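PDB 6Z34: CymD from Pseudomonas putida, which forms a FadL-family channel in the outer membrane and probably takes up monoaromatic hydrocarbons by lateral diffusion. Local coordinates for residues V9-Q14 with G26-M31; G49-T54 with A82-L87; V395-A400 with I426-S431. One frame throughout, in Å; residues are numbered along the deposited sequence.

Contact 1 lies inside the barrel, where two parts of the N-terminal plug meet; contacts 2 and 3 belong to the wall around it. The wall contacts pair strand 43-58 with 80-91 and strand 393-404 with 422-437, and because 43-58 also pairs with 422-437, the four strands run side by side past the barrel seam. Contact 1 is van der Waals packing between the approach to helix 10-15 and a 3-10 segment, whereas the other two rest on backbone ladders. Their inward faces are buried and partly polar, with Asp51, Glu84, Ser398 and Ser429 near the plug; their outward faces are largely apolar and more open. Gln14 to Asp51 and Asp51 to Ser429 tie all three together.

Contact 1: V9-Q14 with G26-M31; sequences VGPVSQ and GAQGMM
Val9, whose side chain rests against Gln28, gives its backbone N-H to Ser13 OG at 3.2 Å, and the same hydroxyl oxygen is also hydrogen-bonded to Ile19 O, so two backbone groups grip it. Both segments belong to the N-terminal plug, or hatch, that fills the lumen of FadL-family barrels: 9-14 enters helix 10-15, and 27-31 forms a short 3-10 segment. With chi1 at -170°, Val9 points CG1 at that segment, where it lies 3.7 Å from Gln28 CB and 4.0 Å from Met31 CB. The two side chains of Val9 and Gln28 run antiparallel alongside each other, Gln28 CB reaching Val9 O at 3.3 Å. Gln28 CG lies 3.9 Å from Gly10 CA, and the bend at chi2 keeps CD within 4.1 Å of the same atom. Gly10 has backbone angles that suit glycine, since a side chain would be forced onto the carbonyl oxygen of Val9. Toward the wall, Pro11 O is bonded to Ser398 OG and Gln14 NE2 to Asp51 OD2, while Gln28 and Met31 touch Phe101. The thioether of Met31 turns away from Val9, whose other methyl, CG2, stands 4.1 Å from Met31 O.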
loop_
_atom_site.group_PDB
_atom_site.type_symbol
_atom_site.label_atom_id
_atom_site.label_comp_id
_atom_site.label_asym_id
_atom_site.label_seq_id
_atom_site.Cartn_x
_atom_site.Cartn_y
_atom_site.Cartn_z
ATOM N N VAL A 9 1.971 -7.940 -5.069
ATOM C CA VAL A 9 1.023 -8.450 -4.080
ATOM C C VAL A 9 1.215 -9.958 -3.950
ATOM O O VAL A 9 0.858 -10.721 -4.864
ATOM C CB VAL A 9 -0.427 -8.125 -4.450
ATOM C CG1 VAL A 9 -1.331 -8.458 -3.273
ATOM C CG2 VAL A 9 -0.564 -6.667 -4.829
ATOM N N GLY A 10 1.757 -10.390 -2.812
ATOM C CA GLY A 10 1.968 -11.797 -2.541
ATOM C C GLY A 10 3.329 -12.272 -3.025
ATOM O O GLY A 10 4.018 -11.578 -3.781
ATOM N N PRO A 11 3.738 -13.476 -2.607
ATOM C CA PRO A 11 5.127 -13.914 -2.871
ATOM C C PRO A 11 5.418 -14.244 -4.321
ATOM O O PRO A 11 6.594 -14.237 -4.713
ATOM C CB PRO A 11 5.291 -15.158 -1.983
ATOM C CG PRO A 11 4.081 -15.169 -1.068
ATOM C CD PRO A 11 2.987 -14.449 -1.801
ATOM N N VAL A 12 4.404 -14.544 -5.129
ATOM C CA VAL A 12 4.666 -14.914 -6.518
ATOM C C VAL A 12 4.911 -13.664 -7.351
ATOM O O VAL A 12 5.870 -13.590 -8.137
ATOM C CB VAL A 12 3.492 -15.743 -7.077
ATOM C CG1 VAL A 12 3.703 -16.031 -8.529
ATOM C CG2 VAL A 12 3.302 -17.051 -6.284
ATOM N N SER A 13 4.031 -12.674 -7.202
ATOM C CA SER A 13 4.244 -11.376 -7.821
ATOM C C SER A 13 5.520 -10.717 -7.296
ATOM O O SER A 13 6.368 -10.275 -8.082
ATOM C CB SER A 13 3.023 -10.507 -7.562
ATOM O OG SER A 13 3.345 -9.156 -7.632
ATOM N N GLN A 14 5.695 -10.666 -5.969
ATOM C CA GLN A 14 6.888 -10.011 -5.422
ATOM C C GLN A 14 8.163 -10.748 -5.812
ATOM O O GLN A 14 9.197 -10.121 -6.044
ATOM C CB GLN A 14 6.801 -9.891 -3.895
ATOM C CG GLN A 14 5.849 -8.814 -3.385
ATOM C CD GLN A 14 5.753 -8.779 -1.867
ATOM O OE1 GLN A 14 6.743 -8.979 -1.165
ATOM N NE2 GLN A 14 4.555 -8.533 -1.356
ATOM N N GLY A 26 -2.105 -15.928 -8.566
ATOM C CA GLY A 26 -2.949 -16.587 -7.588
ATOM C C GLY A 26 -4.054 -15.678 -7.067
ATOM O O GLY A 26 -4.479 -14.723 -7.726
ATOM N N ALA A 27 -4.516 -15.982 -5.851
ATOM C CA ALA A 27 -5.626 -15.238 -5.267
ATOM C C ALA A 27 -5.328 -13.756 -5.109
ATOM O O ALA A 27 -6.261 -12.946 -5.099
ATOM C CB ALA A 27 -5.971 -15.802 -3.890
ATOM N N GLN A 28 -4.057 -13.382 -4.963
ATOM C CA GLN A 28 -3.705 -11.970 -4.867
ATOM C C GLN A 28 -4.120 -11.171 -6.096
ATOM O O GLN A 28 -4.123 -9.934 -6.028
ATOM C CB GLN A 28 -2.207 -11.835 -4.618
ATOM C CG GLN A 28 -1.803 -12.348 -3.245
ATOM C CD GLN A 28 -1.540 -13.836 -3.236
ATOM O OE1 GLN A 28 -1.940 -14.559 -4.161
ATOM N NE2 GLN A 28 -0.871 -14.309 -2.194
ATOM N N GLY A 29 -4.511 -11.835 -7.197
ATOM C CA GLY A 29 -5.027 -11.106 -8.343
ATOM C C GLY A 29 -6.191 -10.203 -7.984
ATOM O O GLY A 29 -6.402 -9.171 -8.623
ATOM N N MET A 30 -6.963 -10.578 -6.966
ATOM C CA MET A 30 -7.968 -9.720 -6.344
ATOM C C MET A 30 -7.477 -8.283 -6.158
ATOM O O MET A 30 -8.252 -7.320 -6.265
ATOM C CB MET A 30 -8.358 -10.295 -4.969
ATOM C CG MET A 30 -9.585 -11.147 -4.982
ATOM S SD MET A 30 -10.117 -11.828 -3.398
ATOM C CE MET A 30 -8.623 -12.545 -2.758
ATOM N N MET A 31 -6.194 -8.130 -5.837
ATOM C CA MET A 31 -5.635 -6.825 -5.518
ATOM C C MET A 31 -4.725 -6.305 -6.611
ATOM O O MET A 31 -4.064 -5.290 -6.405
ATOM C CB MET A 31 -4.863 -6.876 -4.200
ATOM C CG MET A 31 -5.737 -7.100 -2.971
ATOM S SD MET A 31 -6.897 -5.749 -2.641
ATOM C CE MET A 31 -5.838 -4.342 -2.820
#

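Contact 2: G49-T54 with A82-L87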
loop_
_atom_site.group_PDB
_atom_site.type_symbol
_atom_site.label_atom_id
_atom_site.label_comp_id
_atom_site.label_asym_id
_atom_site.label_seq_id
_atom_site.Cartn_x
_atom_site.Cartn_y
_atom_site.Cartn_z
ATOM N N GLY A 49 -1.027 -15.768 4.413
ATOM C CA GLY A 49 0.339 -15.323 4.236
ATOM C C GLY A 49 0.556 -14.010 4.940
ATOM O O GLY A 49 -0.373 -13.413 5.497
ATOM N N MET A 50 1.805 -13.554 4.884
ATOM C CA MET A 50 2.155 -12.268 5.453
ATOM C C MET A 50 3.396 -11.725 4.770
ATOM O O MET A 50 4.208 -12.474 4.213
ATOM C CB MET A 50 2.401 -12.379 6.952
ATOM C CG MET A 50 3.550 -13.288 7.272
ATOM S SD MET A 50 3.479 -13.706 9.006
ATOM C CE MET A 50 1.780 -14.251 9.140
ATOM N N ASP A 51 3.532 -10.402 4.847
ATOM C CA ASP A 51 4.745 -9.689 4.485
ATOM C C ASP A 51 5.430 -9.225 5.761
ATOM O O ASP A 51 4.773 -8.763 6.701
ATOM C CB ASP A 51 4.442 -8.482 3.592
ATOM C CG ASP A 51 4.087 -8.873 2.160
ATOM O OD1 ASP A 51 3.990 -10.087 1.863
ATOM O OD2 ASP A 51 3.887 -7.957 1.334
ATOM N N ILE A 52 6.750 -9.365 5.788
ATOM C CA ILE A 52 7.580 -8.985 6.916
ATOM C C ILE A 52 8.572 -7.967 6.382
ATOM O O ILE A 52 9.510 -8.321 5.653
ATOM C CB ILE A 52 8.298 -10.191 7.533
ATOM C CG1 ILE A 52 7.317 -11.360 7.681
ATOM C CG2 ILE A 52 8.904 -9.811 8.849
ATOM C CD1 ILE A 52 7.795 -12.440 8.581
ATOM N N ILE A 53 8.352 -6.702 6.719
ATOM C CA ILE A 53 9.123 -5.595 6.181
ATOM C C ILE A 53 10.029 -5.070 7.282
ATOM O O ILE A 53 9.543 -4.590 8.312
ATOM C CB ILE A 53 8.212 -4.482 5.650
ATOM C CG1 ILE A 53 7.331 -5.028 4.531
ATOM C CG2 ILE A 53 9.064 -3.274 5.172
ATOM C CD1 ILE A 53 5.847 -4.832 4.759
ATOM N N THR A 54 11.337 -5.161 7.062
ATOM C CA THR A 54 12.337 -4.494 7.879
ATOM C C THR A 54 13.035 -3.435 7.035
ATOM O O THR A 54 13.416 -3.694 5.887
ATOM C CB THR A 54 13.359 -5.490 8.424
ATOM O OG1 THR A 54 13.873 -6.279 7.343
ATOM C CG2 THR A 54 12.704 -6.402 9.453
ATOM N N ALA A 82 2.547 -7.609 7.769
ATOM C CA ALA A 82 1.308 -7.346 7.043
ATOM C C ALA A 82 0.666 -8.663 6.624
ATOM O O ALA A 82 1.144 -9.306 5.674
ATOM C CB ALA A 82 1.590 -6.483 5.814
ATOM N N PRO A 83 -0.393 -9.112 7.298
ATOM C CA PRO A 83 -1.050 -10.370 6.912
ATOM C C PRO A 83 -1.965 -10.208 5.708
ATOM O O PRO A 83 -2.472 -9.122 5.408
ATOM C CB PRO A 83 -1.872 -10.744 8.150
ATOM C CG PRO A 83 -2.013 -9.457 8.943
ATOM C CD PRO A 83 -0.816 -8.627 8.627
ATOM N N GLU A 84 -2.181 -11.335 5.022
ATOM C CA GLU A 84 -3.094 -11.411 3.892
ATOM C C GLU A 84 -3.908 -12.691 3.986
ATOM O O GLU A 84 -3.345 -13.774 4.159
ATOM C CB GLU A 84 -2.363 -11.371 2.541
ATOM C CG GLU A 84 -1.230 -10.368 2.439
ATOM C CD GLU A 84 -0.563 -10.381 1.074
ATOM O OE1 GLU A 84 -0.538 -9.322 0.413
ATOM O OE2 GLU A 84 -0.070 -11.451 0.660
ATOM N N LEU A 85 -5.221 -12.550 3.831
ATOM C CA LEU A 85 -6.195 -13.631 3.869
ATOM C C LEU A 85 -6.951 -13.657 2.553
ATOM O O LEU A 85 -7.385 -12.604 2.081
ATOM C CB LEU A 85 -7.211 -13.418 5.006
ATOM C CG LEU A 85 -6.587 -13.136 6.363
ATOM C CD1 LEU A 85 -7.648 -12.938 7.422
ATOM C CD2 LEU A 85 -5.716 -14.317 6.687
ATOM N N SER A 86 -7.177 -14.855 1.992
ATOM C CA SER A 86 -7.991 -14.933 0.783
ATOM C C SER A 86 -8.808 -16.212 0.718
ATOM O O SER A 86 -8.359 -17.291 1.116
ATOM C CB SER A 86 -7.143 -14.811 -0.506
ATOM O OG SER A 86 -5.977 -15.616 -0.461
ATOM N N LEU A 87 -10.008 -16.057 0.169
ATOM C CA LEU A 87 -10.923 -17.142 -0.148
ATOM C C LEU A 87 -11.391 -16.908 -1.577
ATOM O O LEU A 87 -12.019 -15.884 -1.860
ATOM C CB LEU A 87 -12.120 -17.166 0.815
ATOM C CG LEU A 87 -13.101 -18.296 0.472
ATOM C CD1 LEU A 87 -12.312 -19.586 0.440
ATOM C CD2 LEU A 87 -14.282 -18.395 1.458
#
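Asp51 and Glu84 both set CG beside the backbone N and opposite the carbonyl carbon, with chi1 at -74° and -42°, and this brings their carboxylates near each other on the face that carries Ala82. Glu84 continues extended beyond CG, so that its OE2 comes to 4.4 Å from Asp51 OD1. Two like charges at this distance would probably disfavour full ionisation of both. Asp51 OD1 is hydrogen-bonded to Ser429 OG and OD2 to Gln14 NE2, which is likely to ease the burden on this buried acid. The cross-strand partners are small: Gly49 pairs with Glu84, and Ala82 meets Asp51 with one methyl, its CB 4.1 Å from Asp51 CB.

The backbones form an antiparallel ladder of the transmembrane beta-barrel. At the hydrogen-bonded pair Asp51-Ala82, Asp51 N meets Ala82 O at 2.8 Å and Ala82 N meets Asp51 O at 2.7 Å, both nearly straight. Gly49 and Glu84 exchange the next two bonds, the one from Gly49 N being longer, 3.1 Å to Glu84 O. Pro83 falls at the non-hydrogen-bonded pair with Met50, where its missing N-H costs this ladder nothing. Met50 CA comes 3.1 Å from Ala82 O in a CA-H...O contact. On the outward face Met50 places CG between its N and carbonyl carbon (chi1 62°); CB stays against Pro83 CA at 4.0 Å, and the thioether turns off from strand 80-91.

Strand 43-58 is flanked on its other edge by strand 422-437, backbone hydrogen bonds linking Met50 with Ile430 and Ile52 with Thr428, while Pro83 bonds through its carbonyl to Ala102 of strand 94-107; inside the barrel, Gln14 of helix 10-15 meets Asp51, and Ala27 and Met30 pack on Ser86.

Contact 3: V395-A400 with I426-S431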
loop_
_atom_site.group_PDB
_atom_site.type_symbol
_atom_site.label_atom_id
_atom_site.label_comp_id
_atom_site.label_asym_id
_atom_site.label_seq_id
_atom_site.Cartn_x
_atom_site.Cartn_y
_atom_site.Cartn_z
ATOM N N VAL A 395 3.376 -23.891 -0.747
ATOM C CA VAL A 395 4.034 -22.815 -0.017
ATOM C C VAL A 395 4.782 -21.950 -1.014
ATOM O O VAL A 395 5.444 -22.466 -1.922
ATOM C CB VAL A 395 4.989 -23.356 1.062
ATOM C CG1 VAL A 395 5.737 -22.219 1.706
ATOM C CG2 VAL A 395 4.195 -24.098 2.095
ATOM N N ASP A 396 4.649 -20.631 -0.858
ATOM C CA ASP A 396 5.329 -19.652 -1.691
ATOM C C ASP A 396 6.136 -18.741 -0.789
ATOM O O ASP A 396 5.699 -18.424 0.320
ATOM C CB ASP A 396 4.349 -18.826 -2.514
ATOM C CG ASP A 396 3.359 -19.682 -3.274
ATOM O OD1 ASP A 396 3.729 -20.232 -4.327
ATOM O OD2 ASP A 396 2.199 -19.783 -2.831
ATOM N N PHE A 397 7.304 -18.314 -1.270
ATOM C CA PHE A 397 8.210 -17.515 -0.462
ATOM C C PHE A 397 8.952 -16.521 -1.337
ATOM O O PHE A 397 9.355 -16.839 -2.455
ATOM C CB PHE A 397 9.227 -18.373 0.286
ATOM C CG PHE A 397 10.289 -17.571 0.981
ATOM C CD1 PHE A 397 10.063 -17.054 2.241
ATOM C CD2 PHE A 397 11.512 -17.333 0.373
ATOM C CE1 PHE A 397 11.039 -16.316 2.888
ATOM C CE2 PHE A 397 12.491 -16.588 1.014
ATOM C CZ PHE A 397 12.253 -16.083 2.273
ATOM N N SER A 398 9.199 -15.339 -0.778
ATOM C CA SER A 398 9.685 -14.201 -1.544
ATOM C C SER A 398 10.618 -13.354 -0.687
ATOM O O SER A 398 10.353 -13.128 0.497
ATOM C CB SER A 398 8.508 -13.354 -2.020
ATOM O OG SER A 398 8.836 -12.609 -3.159
ATOM N N LEU A 399 11.692 -12.871 -1.302
ATOM C CA LEU A 399 12.608 -11.924 -0.687
ATOM C C LEU A 399 12.907 -10.803 -1.676
ATOM O O LEU A 399 13.262 -11.069 -2.828
ATOM C CB LEU A 399 13.897 -12.614 -0.259
ATOM C CG LEU A 399 14.749 -11.808 0.712
ATOM C CD1 LEU A 399 14.135 -11.834 2.101
ATOM C CD2 LEU A 399 16.162 -12.358 0.730
ATOM N N ALA A 400 12.770 -9.553 -1.228
ATOM C CA ALA A 400 13.010 -8.404 -2.093
ATOM C C ALA A 400 13.854 -7.368 -1.365
ATOM O O ALA A 400 13.527 -6.976 -0.240
ATOM C CB ALA A 400 11.690 -7.773 -2.554
ATOM N N ILE A 426 14.051 -4.599 3.144
ATOM C CA ILE A 426 13.939 -6.021 2.844
ATOM C C ILE A 426 12.520 -6.462 3.166
ATOM O O ILE A 426 12.055 -6.310 4.304
ATOM C CB ILE A 426 14.960 -6.850 3.636
ATOM C CG1 ILE A 426 16.380 -6.509 3.188
ATOM C CG2 ILE A 426 14.675 -8.329 3.478
ATOM C CD1 ILE A 426 17.445 -7.382 3.806
ATOM N N VAL A 427 11.840 -7.017 2.171
ATOM C CA VAL A 427 10.469 -7.484 2.308
ATOM C C VAL A 427 10.497 -8.996 2.128
ATOM O O VAL A 427 10.799 -9.496 1.034
ATOM C CB VAL A 427 9.535 -6.830 1.283
ATOM C CG1 VAL A 427 8.115 -7.361 1.441
ATOM C CG2 VAL A 427 9.565 -5.329 1.428
ATOM N N THR A 428 10.201 -9.720 3.200
ATOM C CA THR A 428 10.067 -11.161 3.164
ATOM C C THR A 428 8.589 -11.503 3.056
ATOM O O THR A 428 7.776 -11.019 3.851
ATOM C CB THR A 428 10.658 -11.800 4.417
ATOM O OG1 THR A 428 12.049 -11.496 4.490
ATOM C CG2 THR A 428 10.500 -13.306 4.359
ATOM N N SER A 429 8.245 -12.347 2.089
ATOM C CA SER A 429 6.856 -12.670 1.801
ATOM C C SER A 429 6.685 -14.181 1.764
ATOM O O SER A 429 7.439 -14.892 1.089
ATOM C CB SER A 429 6.416 -12.050 0.476
ATOM O OG SER A 429 5.008 -11.992 0.368
ATOM N N ILE A 430 5.686 -14.666 2.480
ATOM C CA ILE A 430 5.475 -16.090 2.633
ATOM C C ILE A 430 3.972 -16.336 2.629
ATOM O O ILE A 430 3.207 -15.562 3.212
ATOM C CB ILE A 430 6.171 -16.591 3.915
ATOM C CG1 ILE A 430 5.953 -18.097 4.121
ATOM C CG2 ILE A 430 5.722 -15.786 5.105
ATOM C CD1 ILE A 430 6.887 -18.965 3.283
ATOM N N SER A 431 3.538 -17.374 1.918
ATOM C CA SER A 431 2.115 -17.682 1.860
ATOM C C SER A 431 1.899 -19.184 1.754
ATOM O O SER A 431 2.764 -19.935 1.302
ATOM C CB SER A 431 1.421 -16.977 0.691
ATOM O OG SER A 431 1.641 -17.683 -0.511
HETATM O O HOH W 1 9.050 -10.272 -1.053
#
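Ile430 CD1 is the bump that fills a hollow between Val395 and Phe397: it lies 3.8 Å from Val395 CG1 and equally far from Phe397 CB, just over Asp396 O and at the edge of the Phe397 ring. Phe397 sets CG anti to its backbone N (chi1 172°), which carries the ring over the neighbouring strand until CE1 presses on Thr428 CG2 at 3.4 Å. Leu399 drops CD1 into the next notch, between Thr428 OG1 at 3.2 Å and Ile426 CG2 at 3.8 Å. With the Phe397 ring cut back to an alanine, Thr428 CG2 would probably lose its aromatic neighbour and a gap open there, while Ile430 CD1 kept only CB to touch at this position.

These are the last two strands of the FadL-type barrel; 422-437 also pairs with strand 43-58, which closes the cylinder. Six backbone hydrogen bonds join the antiparallel pairs Asp396-Ser431, Ser398-Ser429 and Ala400-Val427, the one from Ser398 N to Ser429 O being weak, its N-H...O angle only 128°.

The inward face mixes small polar side chains with Ala400 and Val427. Ser398 and Ser429 bring their CB atoms within 3.5 Å, but their hydroxyls serve different neighbours, that of Ser398 the plug and that of Ser429 Asp51 on strand 43-58. Gln14 and Pro11 of the plug helix pack on this face. A water donates to Val427 O at 2.8 Å; its weak link to Ser398 OG, at 3.2 Å, competes with the plug for the one hydroxyl proton.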